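Local structure of membrane-bound protease PH1510 (Pyrococcus horikoshii, 6M4B) at residues Val10-Ile15 / Ile43-Thr48; Ile71-Pro76 / Arg173-Leu178; Tyr132-Ala137 / Ile146-Ile151. The protein cleaves proteins preferentially near hydrophobic or aromatic residues, degrades casein and the stomatin homologue PH1511 in vitro, and is represented here by its N-terminal protease domain. The protein carries 1 engineered substitution. One frame throughout, in Å; residues are numbered along the deposited sequence.

Contact 1 (Val10-Ile15 / Ile43-Thr48); sequences VYVAQI and IIELDT
Ile15, Ile43 and Glu45 bury more surface than any other residues where strands 10-15 and 43-47 run side by side. These neighbouring strands of the central parallel sheet are joined through helix 21-36 as a beta-alpha-beta unit, in the domain of the ClpP/crotonase clan. Ile43 and Glu45 each give their N-H to one residue of the facing strand and take an N-H from the next but one, the zigzag of parallel pairing. Five backbone N-H...O bonds join the strands in this way, among them the one from Ile43 N to Tyr11 O at 2.8 Å.

Ile15 packs with both its branches. Its CG2 meets Leu46 CD1 at 4.0 Å, and its CD1 meets Ile44 CG2 at the same distance of 4.0 Å. Thr23 and Phe27 of helix 21-36 touch Ile15 as well. On the other face of the sheet, Ile43 CD1 lies 3.7 Å from Val10 CG1, and Leu178 and Ile175 of helix 175-182 also pack on Ile43.

Glu45 shares that face. CG stands beside its own backbone N (chi1 -73°) and the chain then runs out extended, bringing the carboxylate past Val12 and Gln14. OE2 comes within 3.7 Å of Val12 CG1. The Gln14 amide plane is turned 85° from the carboxylate, and the approach is one of van der Waals contact: Glu45 OE1 rests 3.5 Å from Gln14 CG.

Contact 2 (Ile71-Pro76 / Arg173-Leu178); sequences IIYVYP and RDINEL
Asp174, whose backbone runs past the hydroxyl end of Tyr73, accepts Glu177 N through OD1 at 2.8 Å and so caps the N-terminus of helix 175-182. Glu177 returns the grip one residue earlier: its OE1 takes Arg173 N through the anti lone pair at 3.1 Å, while OE2 forms a salt bridge with Arg173 NH2 at 2.9 Å. The turn leading into the helix is thereby tied from both carboxylates.

Tyr73 OH is hydrogen-bonded to Ala172 O, just before this turn. It also lies close to Asp174 N, but at an angle too poor for a hydrogen bond. The ring belongs to strand 70-74 of the central parallel sheet, and the contact lays the first turn of helix 175-182 against one face of that sheet.

Leu178 CD1 makes a CH-pi contact with the Tyr73 ring, 3.6 Å from its centroid and 19° off the normal. Tyr75 CB covers the opposite face, so the ring is held between a methyl and a methylene. The Tyr73 side chain leaves the strand trans to N (chi1 -178°), which carries the ring toward the helix, where Ile175 CD1 lies 3.8 Å from Tyr73 CD2. Ile71 adds a looser touch, CG2 to Leu178 CD1. Tyr75 meets the turn edge-on, its CE2 lying 3.9 Å from Arg173 O, which sits in the plane of the ring.

Contact 3 (Tyr132-Ala137 / Ile146-Ile151); sequences YIKSLA and IAEEFI
Lys134 NZ and Glu148 OE2 form a salt bridge of 3.0 Å that spans the two helices, with the ammonium group meeting the oxygen nearly along its C-O axis. Bends at the outer torsions of the lysine (chi3 69°, chi4 117°) turn NZ toward OE2. The two chains cross obliquely, and Lys134 CD passes 4.0 Å from Glu148 CB. Both residues are partly exposed, whereas Ile133, Ala147 and Ile151 are buried.

The apolar part centres on Ile133. Its CG2 sits in the crowded position between the backbone N and the carbonyl carbon, and from there touches Ile151 CD1 at 3.9 Å; CD1 of Ile133 meets the edge of the Phe150 ring. Both methyls also lie against Ala147 O, which accepts a weak bond from Phe150 N. Phe150 N has a better acceptor in Ile146 O, at 3.0 Å, and Ile151 N takes Glu148 O, three residues back, at 2.8 Å. Asn143 OD1 accepts Ile146 N.

Helices 123-139 and 144-152 make an antiparallel hairpin; the axes of segments 132-137 and 146-151 approach to 8.6 Å, with N-to-C directions 152° apart. Consistent with two alanines facing each other, Ala137 CB and Ala147 CB touch at 3.9 Å. Ile151 additionally packs on Pro108 of the substrate-binding segment.

Elsewhere on helix 123-139, Ser135 packs on Ser135 of the second subunit and Tyr132 on Glu139 of that subunit. Ser140 OG bonds to Leu136 O and Ala137 O. Tyr132 O accepts Leu136 N at 3.1 Å, the regular helical bond.

How the contacts relate
Contacts 1 and 2 adjoin, their centres 9 Å apart, because strands 41-47 and 70-74 are neighbours in one sheet. Leu46 N and Tyr73 O, 2.7 Å apart, probably form a hydrogen bond, and Glu45 of contact 1 packs on Tyr75 and Ile175 of contact 2. Contact 3 lies across the chain's centre, about 22 Å from contact 1 and 23 Å from contact 2 between centres, and touches neither. Contacts 1 and 3 both approach the active site: the side chain of Ala83, engineered in place of the nucleophile, is about 10 Å from that of Leu46 and about 9 Å from that of Phe150. Lys124, the other active-site residue, lies at the N-terminal end of the helix carrying Ile133 and Lys134.

Contact 1 (Val10-Ile15 / Ile43-Thr48)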
loop_
_atom_site.group_PDB
_atom_site.type_symbol
_atom_site.label_atom_id
_atom_site.label_comp_id
_atom_site.label_asym_id
_atom_site.label_seq_id
_atom_site.Cartn_x
_atom_site.Cartn_y
_atom_site.Cartn_z
ATOM N N VAL A 10 10.570 23.330 -9.200
ATOM C CA VAL A 10 9.307 22.680 -8.954
ATOM C C VAL A 10 8.577 22.460 -10.280
ATOM O O VAL A 10 8.309 23.402 -11.019
ATOM C CB VAL A 10 8.424 23.476 -7.973
ATOM C CG1 VAL A 10 7.055 22.816 -7.803
ATOM C CG2 VAL A 10 9.113 23.521 -6.610
ATOM N N TYR A 11 8.243 21.206 -10.551
ATOM C CA TYR A 11 7.413 20.886 -11.711
ATOM C C TYR A 11 5.949 20.953 -11.336
ATOM O O TYR A 11 5.588 20.782 -10.168
ATOM C CB TYR A 11 7.778 19.539 -12.280
ATOM C CG TYR A 11 9.108 19.571 -13.031
ATOM C CD1 TYR A 11 9.175 20.067 -14.337
ATOM C CD2 TYR A 11 10.279 19.119 -12.442
ATOM C CE1 TYR A 11 10.361 20.081 -15.032
ATOM C CE2 TYR A 11 11.480 19.126 -13.132
ATOM C CZ TYR A 11 11.516 19.606 -14.424
ATOM O OH TYR A 11 12.699 19.626 -15.103
ATOM N N VAL A 12 5.124 21.263 -12.324
ATOM C CA VAL A 12 3.676 21.327 -12.192
ATOM C C VAL A 12 3.106 20.516 -13.364
ATOM O O VAL A 12 3.497 20.757 -14.498
ATOM C CB VAL A 12 3.150 22.771 -12.238
ATOM C CG1 VAL A 12 1.648 22.827 -12.144
ATOM C CG2 VAL A 12 3.730 23.600 -11.096
ATOM N N ALA A 13 2.210 19.565 -13.092
ATOM C CA ALA A 13 1.470 18.902 -14.142
ATOM C C ALA A 13 0.003 18.902 -13.815
ATOM O O ALA A 13 -0.403 19.215 -12.698
ATOM C CB ALA A 13 1.978 17.503 -14.338
ATOM N N GLN A 14 -0.795 18.577 -14.805
ATOM C CA GLN A 14 -2.237 18.597 -14.678
ATOM C C GLN A 14 -2.709 17.189 -14.955
ATOM O O GLN A 14 -2.248 16.564 -15.923
ATOM C CB GLN A 14 -2.869 19.503 -15.693
ATOM C CG GLN A 14 -2.535 20.972 -15.572
ATOM C CD GLN A 14 -3.432 21.832 -16.429
ATOM O OE1 GLN A 14 -4.475 22.303 -15.976
ATOM N NE2 GLN A 14 -3.040 22.032 -17.678
ATOM N N ILE A 15 -3.603 16.692 -14.104
ATOM C CA ILE A 15 -4.302 15.437 -14.350
ATOM C C ILE A 15 -5.792 15.660 -14.111
ATOM O O ILE A 15 -6.220 16.090 -13.016
ATOM C CB ILE A 15 -3.676 14.274 -13.543
ATOM C CG1 ILE A 15 -2.309 13.939 -14.150
ATOM C CG2 ILE A 15 -4.552 13.018 -13.591
ATOM C CD1 ILE A 15 -1.443 13.059 -13.319
ATOM N N ILE A 43 4.188 19.289 -8.278
ATOM C CA ILE A 43 2.818 19.633 -7.953
ATOM C C ILE A 43 1.937 19.058 -9.062
ATOM O O ILE A 43 2.195 19.244 -10.243
ATOM C CB ILE A 43 2.578 21.136 -7.885
ATOM C CG1 ILE A 43 3.399 21.744 -6.723
ATOM C CG2 ILE A 43 1.081 21.429 -7.677
ATOM C CD1 ILE A 43 3.539 23.258 -6.805
ATOM N N ILE A 44 0.917 18.319 -8.659
ATOM C CA ILE A 44 -0.014 17.746 -9.581
ATOM C C ILE A 44 -1.339 18.372 -9.302
ATOM O O ILE A 44 -1.897 18.184 -8.236
ATOM C CB ILE A 44 -0.007 16.230 -9.489
ATOM C CG1 ILE A 44 1.336 15.764 -10.050
ATOM C CG2 ILE A 44 -1.193 15.654 -10.251
ATOM C CD1 ILE A 44 1.595 14.308 -9.889
ATOM N N GLU A 45 -1.807 19.146 -10.287
ATOM C CA GLU A 45 -3.100 19.815 -10.244
ATOM C C GLU A 45 -4.159 18.783 -10.643
ATOM O O GLU A 45 -4.169 18.310 -11.777
ATOM C CB GLU A 45 -3.129 21.009 -11.190
ATOM C CG GLU A 45 -2.304 22.188 -10.679
ATOM C CD GLU A 45 -2.146 23.318 -11.704
ATOM O OE1 GLU A 45 -2.543 23.127 -12.872
ATOM O OE2 GLU A 45 -1.606 24.390 -11.348
ATOM N N LEU A 46 -4.991 18.392 -9.687
ATOM C CA LEU A 46 -5.833 17.216 -9.850
ATOM C C LEU A 46 -7.299 17.609 -9.849
ATOM O O LEU A 46 -7.727 18.406 -9.044
ATOM C CB LEU A 46 -5.579 16.201 -8.726
ATOM C CG LEU A 46 -6.387 14.895 -8.776
ATOM C CD1 LEU A 46 -5.916 14.011 -9.918
ATOM C CD2 LEU A 46 -6.253 14.186 -7.453
ATOM N N ASP A 47 -8.037 17.083 -10.824
ATOM C CA ASP A 47 -9.487 17.267 -10.922
ATOM C C ASP A 47 -10.052 15.931 -11.438
ATOM O O ASP A 47 -9.844 15.545 -12.600
ATOM C CB ASP A 47 -9.827 18.420 -11.877
ATOM C CG ASP A 47 -11.316 18.775 -11.887
ATOM O OD1 ASP A 47 -12.068 18.300 -11.010
ATOM O OD2 ASP A 47 -11.733 19.601 -12.735
ATOM N N THR A 48 -10.713 15.201 -10.559
ATOM C CA THR A 48 -11.203 13.880 -10.932
ATOM C C THR A 48 -12.476 13.571 -10.181
ATOM O O THR A 48 -12.626 13.971 -9.032
ATOM C CB THR A 48 -10.152 12.790 -10.675
ATOM O OG1 THR A 48 -10.645 11.525 -11.128
ATOM C CG2 THR A 48 -9.776 12.670 -9.184
#

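Contact 2 (Ile71-Pro76 / Arg173-Leu178)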
loop_
_atom_site.group_PDB
_atom_site.type_symbol
_atom_site.label_atom_id
_atom_site.label_comp_id
_atom_site.label_asym_id
_atom_site.label_seq_id
_atom_site.Cartn_x
_atom_site.Cartn_y
_atom_site.Cartn_z
ATOM N N ILE A 71 3.024 16.857 -4.364
ATOM C CA ILE A 71 2.004 17.705 -3.774
ATOM C C ILE A 71 0.775 17.519 -4.660
ATOM O O ILE A 71 0.849 17.725 -5.867
ATOM C CB ILE A 71 2.456 19.168 -3.712
ATOM C CG1 ILE A 71 3.694 19.265 -2.816
ATOM C CG2 ILE A 71 1.340 20.040 -3.158
ATOM C CD1 ILE A 71 4.342 20.622 -2.788
ATOM N N ILE A 72 -0.346 17.149 -4.049
ATOM C CA ILE A 72 -1.588 17.022 -4.769
ATOM C C ILE A 72 -2.355 18.314 -4.518
ATOM O O ILE A 72 -2.584 18.684 -3.374
ATOM C CB ILE A 72 -2.390 15.766 -4.328
ATOM C CG1 ILE A 72 -1.601 14.481 -4.649
ATOM C CG2 ILE A 72 -3.727 15.745 -5.010
ATOM C CD1 ILE A 72 -1.339 14.204 -6.098
ATOM N N TYR A 73 -2.696 19.000 -5.611
ATOM C CA TYR A 73 -3.296 20.308 -5.568
ATOM C C TYR A 73 -4.611 20.203 -6.296
ATOM O O TYR A 73 -4.639 20.031 -7.514
ATOM C CB TYR A 73 -2.404 21.342 -6.224
ATOM C CG TYR A 73 -2.869 22.812 -6.214
ATOM C CD1 TYR A 73 -3.771 23.283 -5.278
ATOM C CD2 TYR A 73 -2.372 23.729 -7.156
ATOM C CE1 TYR A 73 -4.150 24.609 -5.244
ATOM C CE2 TYR A 73 -2.761 25.077 -7.144
ATOM C CZ TYR A 73 -3.612 25.524 -6.172
ATOM O OH TYR A 73 -4.003 26.862 -6.126
ATOM N N VAL A 74 -5.687 20.284 -5.526
ATOM C CA VAL A 74 -7.017 20.185 -6.080
ATOM C C VAL A 74 -7.366 21.552 -6.696
ATOM O O VAL A 74 -7.588 22.554 -5.994
ATOM C CB VAL A 74 -8.072 19.786 -5.028
ATOM C CG1 VAL A 74 -9.389 19.442 -5.752
ATOM C CG2 VAL A 74 -7.582 18.582 -4.215
ATOM N N TYR A 75 -7.403 21.569 -8.013
ATOM C CA TYR A 75 -7.314 22.804 -8.795
ATOM C C TYR A 75 -7.738 22.484 -10.244
ATOM O O TYR A 75 -7.433 21.368 -10.726
ATOM C CB TYR A 75 -5.861 23.303 -8.745
ATOM C CG TYR A 75 -5.572 24.551 -9.530
ATOM C CD1 TYR A 75 -5.273 24.484 -10.902
ATOM C CD2 TYR A 75 -5.563 25.802 -8.908
ATOM C CE1 TYR A 75 -4.992 25.640 -11.630
ATOM C CE2 TYR A 75 -5.301 26.970 -9.628
ATOM C CZ TYR A 75 -5.011 26.870 -10.978
ATOM O OH TYR A 75 -4.747 27.989 -11.678
ATOM N N PRO A 76 -8.384 23.451 -10.952
ATOM C CA PRO A 76 -8.723 24.858 -10.617
ATOM C C PRO A 76 -9.947 24.947 -9.778
ATOM O O PRO A 76 -10.564 23.921 -9.534
ATOM C CB PRO A 76 -9.010 25.500 -11.988
ATOM C CG PRO A 76 -9.475 24.365 -12.825
ATOM C CD PRO A 76 -8.699 23.148 -12.367
ATOM N N ARG A 173 -4.969 29.823 -3.624
ATOM C CA ARG A 173 -5.629 30.369 -4.813
ATOM C C ARG A 173 -4.873 30.071 -6.083
ATOM O O ARG A 173 -5.483 29.973 -7.113
ATOM C CB ARG A 173 -5.690 31.886 -4.724
ATOM C CG ARG A 173 -6.392 32.457 -3.495
ATOM C CD ARG A 173 -6.429 33.984 -3.535
ATOM N NE ARG A 173 -5.207 34.642 -4.035
ATOM C CZ ARG A 173 -4.273 35.209 -3.277
ATOM N NH1 ARG A 173 -3.203 35.773 -3.872
ATOM N NH2 ARG A 173 -4.373 35.195 -1.935
ATOM N N ASP A 174 -3.541 29.956 -5.999
ATOM C CA ASP A 174 -2.717 29.648 -7.165
ATOM C C ASP A 174 -1.380 29.063 -6.765
ATOM O O ASP A 174 -1.110 28.890 -5.577
ATOM C CB ASP A 174 -2.481 30.911 -8.045
ATOM C CG ASP A 174 -1.938 32.102 -7.242
ATOM O OD1 ASP A 174 -1.179 31.907 -6.261
ATOM O OD2 ASP A 174 -2.291 33.246 -7.594
ATOM N N ILE A 175 -0.613 28.683 -7.780
ATOM C CA ILE A 175 0.659 28.074 -7.588
ATOM C C ILE A 175 1.538 28.918 -6.675
ATOM O O ILE A 175 2.159 28.411 -5.760
ATOM C CB ILE A 175 1.347 27.748 -8.925
ATOM C CG1 ILE A 175 0.642 26.587 -9.675
ATOM C CG2 ILE A 175 2.785 27.331 -8.677
ATOM C CD1 ILE A 175 0.619 25.246 -8.932
ATOM N N ASN A 176 1.577 30.204 -6.907
ATOM C CA ASN A 176 2.424 31.090 -6.110
ATOM C C ASN A 176 2.020 31.130 -4.602
ATOM O O ASN A 176 2.887 31.063 -3.717
ATOM C CB ASN A 176 2.364 32.483 -6.745
ATOM C CG ASN A 176 3.529 33.384 -6.344
ATOM O OD1 ASN A 176 4.575 33.500 -7.055
ATOM N ND2 ASN A 176 3.353 34.047 -5.204
ATOM N N GLU A 177 0.714 31.211 -4.310
ATOM C CA GLU A 177 0.263 31.142 -2.912
ATOM C C GLU A 177 0.560 29.723 -2.331
ATOM O O GLU A 177 0.934 29.604 -1.180
ATOM C CB GLU A 177 -1.211 31.571 -2.739
ATOM C CG GLU A 177 -1.512 31.921 -1.285
ATOM C CD GLU A 177 -2.972 32.363 -0.959
ATOM O OE1 GLU A 177 -3.986 31.791 -1.428
ATOM O OE2 GLU A 177 -3.102 33.278 -0.120
ATOM N N LEU A 178 0.442 28.668 -3.142
ATOM C CA LEU A 178 0.746 27.289 -2.678
ATOM C C LEU A 178 2.223 27.169 -2.225
ATOM O O LEU A 178 2.509 26.795 -1.057
ATOM C CB LEU A 178 0.386 26.241 -3.749
ATOM C CG LEU A 178 0.597 24.735 -3.450
ATOM C CD1 LEU A 178 -0.164 23.885 -4.433
ATOM C CD2 LEU A 178 2.062 24.335 -3.561
#

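Contact 3 (Tyr132-Ala137 / Ile146-Ile151)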
loop_
_atom_site.group_PDB
_atom_site.type_symbol
_atom_site.label_atom_id
_atom_site.label_comp_id
_atom_site.label_asym_id
_atom_site.label_seq_id
_atom_site.Cartn_x
_atom_site.Cartn_y
_atom_site.Cartn_z
ATOM N N TYR A 132 -7.935 0.717 4.266
ATOM C CA TYR A 132 -6.926 1.340 3.396
ATOM C C TYR A 132 -6.890 2.893 3.519
ATOM O O TYR A 132 -5.817 3.482 3.747
ATOM C CB TYR A 132 -7.151 0.934 1.987
ATOM C CG TYR A 132 -6.156 1.429 1.011
ATOM C CD1 TYR A 132 -4.847 0.981 1.044
ATOM C CD2 TYR A 132 -6.524 2.319 0.001
ATOM C CE1 TYR A 132 -3.905 1.423 0.149
ATOM C CE2 TYR A 132 -5.603 2.734 -0.941
ATOM C CZ TYR A 132 -4.308 2.327 -0.861
ATOM O OH TYR A 132 -3.413 2.757 -1.794
ATOM N N ILE A 133 -8.055 3.527 3.476
ATOM C CA ILE A 133 -8.141 4.989 3.545
ATOM C C ILE A 133 -7.677 5.516 4.914
ATOM O O ILE A 133 -6.943 6.502 4.983
ATOM C CB ILE A 133 -9.530 5.529 3.171
ATOM C CG1 ILE A 133 -9.387 6.945 2.588
ATOM C CG2 ILE A 133 -10.516 5.500 4.352
ATOM C CD1 ILE A 133 -10.674 7.534 2.097
ATOM N N LYS A 134 -7.974 4.769 5.967
ATOM C CA LYS A 134 -7.521 5.116 7.298
ATOM C C LYS A 134 -6.014 4.999 7.456
ATOM O O LYS A 134 -5.385 5.816 8.127
ATOM C CB LYS A 134 -8.223 4.290 8.356
ATOM C CG LYS A 134 -9.634 4.763 8.654
ATOM C CD LYS A 134 -10.344 3.868 9.648
ATOM C CE LYS A 134 -9.777 3.940 11.065
ATOM N NZ LYS A 134 -10.761 4.451 12.036
ATOM N N SER A 135 -5.431 4.017 6.803
ATOM C CA SER A 135 -4.027 3.837 6.820
ATOM C C SER A 135 -3.309 4.999 6.108
ATOM O O SER A 135 -2.299 5.430 6.612
ATOM C CB SER A 135 -3.636 2.514 6.172
ATOM O OG SER A 135 -3.725 2.503 4.756
ATOM N N LEU A 136 -3.826 5.471 4.959
ATOM C CA LEU A 136 -3.233 6.606 4.281
ATOM C C LEU A 136 -3.301 7.854 5.189
ATOM O O LEU A 136 -2.305 8.546 5.332
ATOM C CB LEU A 136 -3.890 6.868 2.928
ATOM C CG LEU A 136 -3.883 5.710 1.912
ATOM C CD1 LEU A 136 -4.537 6.187 0.648
ATOM C CD2 LEU A 136 -2.455 5.268 1.656
ATOM N N ALA A 137 -4.421 8.049 5.885
ATOM C CA ALA A 137 -4.518 9.109 6.852
ATOM C C ALA A 137 -3.529 8.976 8.009
ATOM O O ALA A 137 -2.839 9.932 8.334
ATOM C CB ALA A 137 -5.950 9.245 7.383
ATOM N N ILE A 146 -12.210 11.348 9.965
ATOM C CA ILE A 146 -12.800 12.015 8.798
ATOM C C ILE A 146 -12.593 11.195 7.558
ATOM O O ILE A 146 -13.525 11.060 6.762
ATOM C CB ILE A 146 -12.221 13.437 8.552
ATOM C CG1 ILE A 146 -12.714 14.380 9.655
ATOM C CG2 ILE A 146 -12.625 13.985 7.180
ATOM C CD1 ILE A 146 -14.205 14.666 9.649
ATOM N N ALA A 147 -11.400 10.646 7.388
ATOM C CA ALA A 147 -11.131 9.808 6.204
ATOM C C ALA A 147 -12.120 8.639 6.116
ATOM O O ALA A 147 -12.623 8.326 5.043
ATOM C CB ALA A 147 -9.693 9.295 6.193
ATOM N N GLU A 148 -12.378 7.999 7.245
ATOM C CA GLU A 148 -13.365 6.907 7.315
ATOM C C GLU A 148 -14.748 7.433 6.912
ATOM O O GLU A 148 -15.412 6.846 6.078
ATOM C CB GLU A 148 -13.416 6.290 8.720
ATOM C CG GLU A 148 -14.436 5.156 8.813
ATOM C CD GLU A 148 -14.445 4.390 10.144
ATOM O OE1 GLU A 148 -15.415 3.667 10.375
ATOM O OE2 GLU A 148 -13.549 4.510 10.976
ATOM N N GLU A 149 -15.127 8.600 7.421
ATOM C CA GLU A 149 -16.405 9.178 7.027
ATOM C C GLU A 149 -16.556 9.504 5.566
ATOM O O GLU A 149 -17.683 9.483 5.059
ATOM C CB GLU A 149 -16.767 10.366 7.884
ATOM C CG GLU A 149 -16.839 10.021 9.386
ATOM C CD GLU A 149 -17.155 11.227 10.242
ATOM O OE1 GLU A 149 -17.467 12.278 9.686
ATOM O OE2 GLU A 149 -17.149 11.118 11.465
ATOM N N PHE A 150 -15.472 9.780 4.849
ATOM C CA PHE A 150 -15.617 9.931 3.420
ATOM C C PHE A 150 -16.319 8.705 2.815
ATOM O O PHE A 150 -16.907 8.803 1.738
ATOM C CB PHE A 150 -14.265 10.082 2.679
ATOM C CG PHE A 150 -13.471 11.330 2.996
ATOM C CD1 PHE A 150 -14.077 12.512 3.411
ATOM C CD2 PHE A 150 -12.063 11.301 2.885
ATOM C CE1 PHE A 150 -13.335 13.648 3.675
ATOM C CE2 PHE A 150 -11.305 12.440 3.141
ATOM C CZ PHE A 150 -11.945 13.627 3.514
ATOM N N ILE A 151 -16.115 7.545 3.421
ATOM C CA ILE A 151 -16.702 6.312 2.959
ATOM C C ILE A 151 -18.052 6.112 3.659
ATOM O O ILE A 151 -19.062 5.961 2.989
ATOM C CB ILE A 151 -15.771 5.084 3.217
ATOM C CG1 ILE A 151 -14.587 5.107 2.273
ATOM C CG2 ILE A 151 -16.511 3.752 3.064
ATOM C CD1 ILE A 151 -13.570 4.018 2.513
#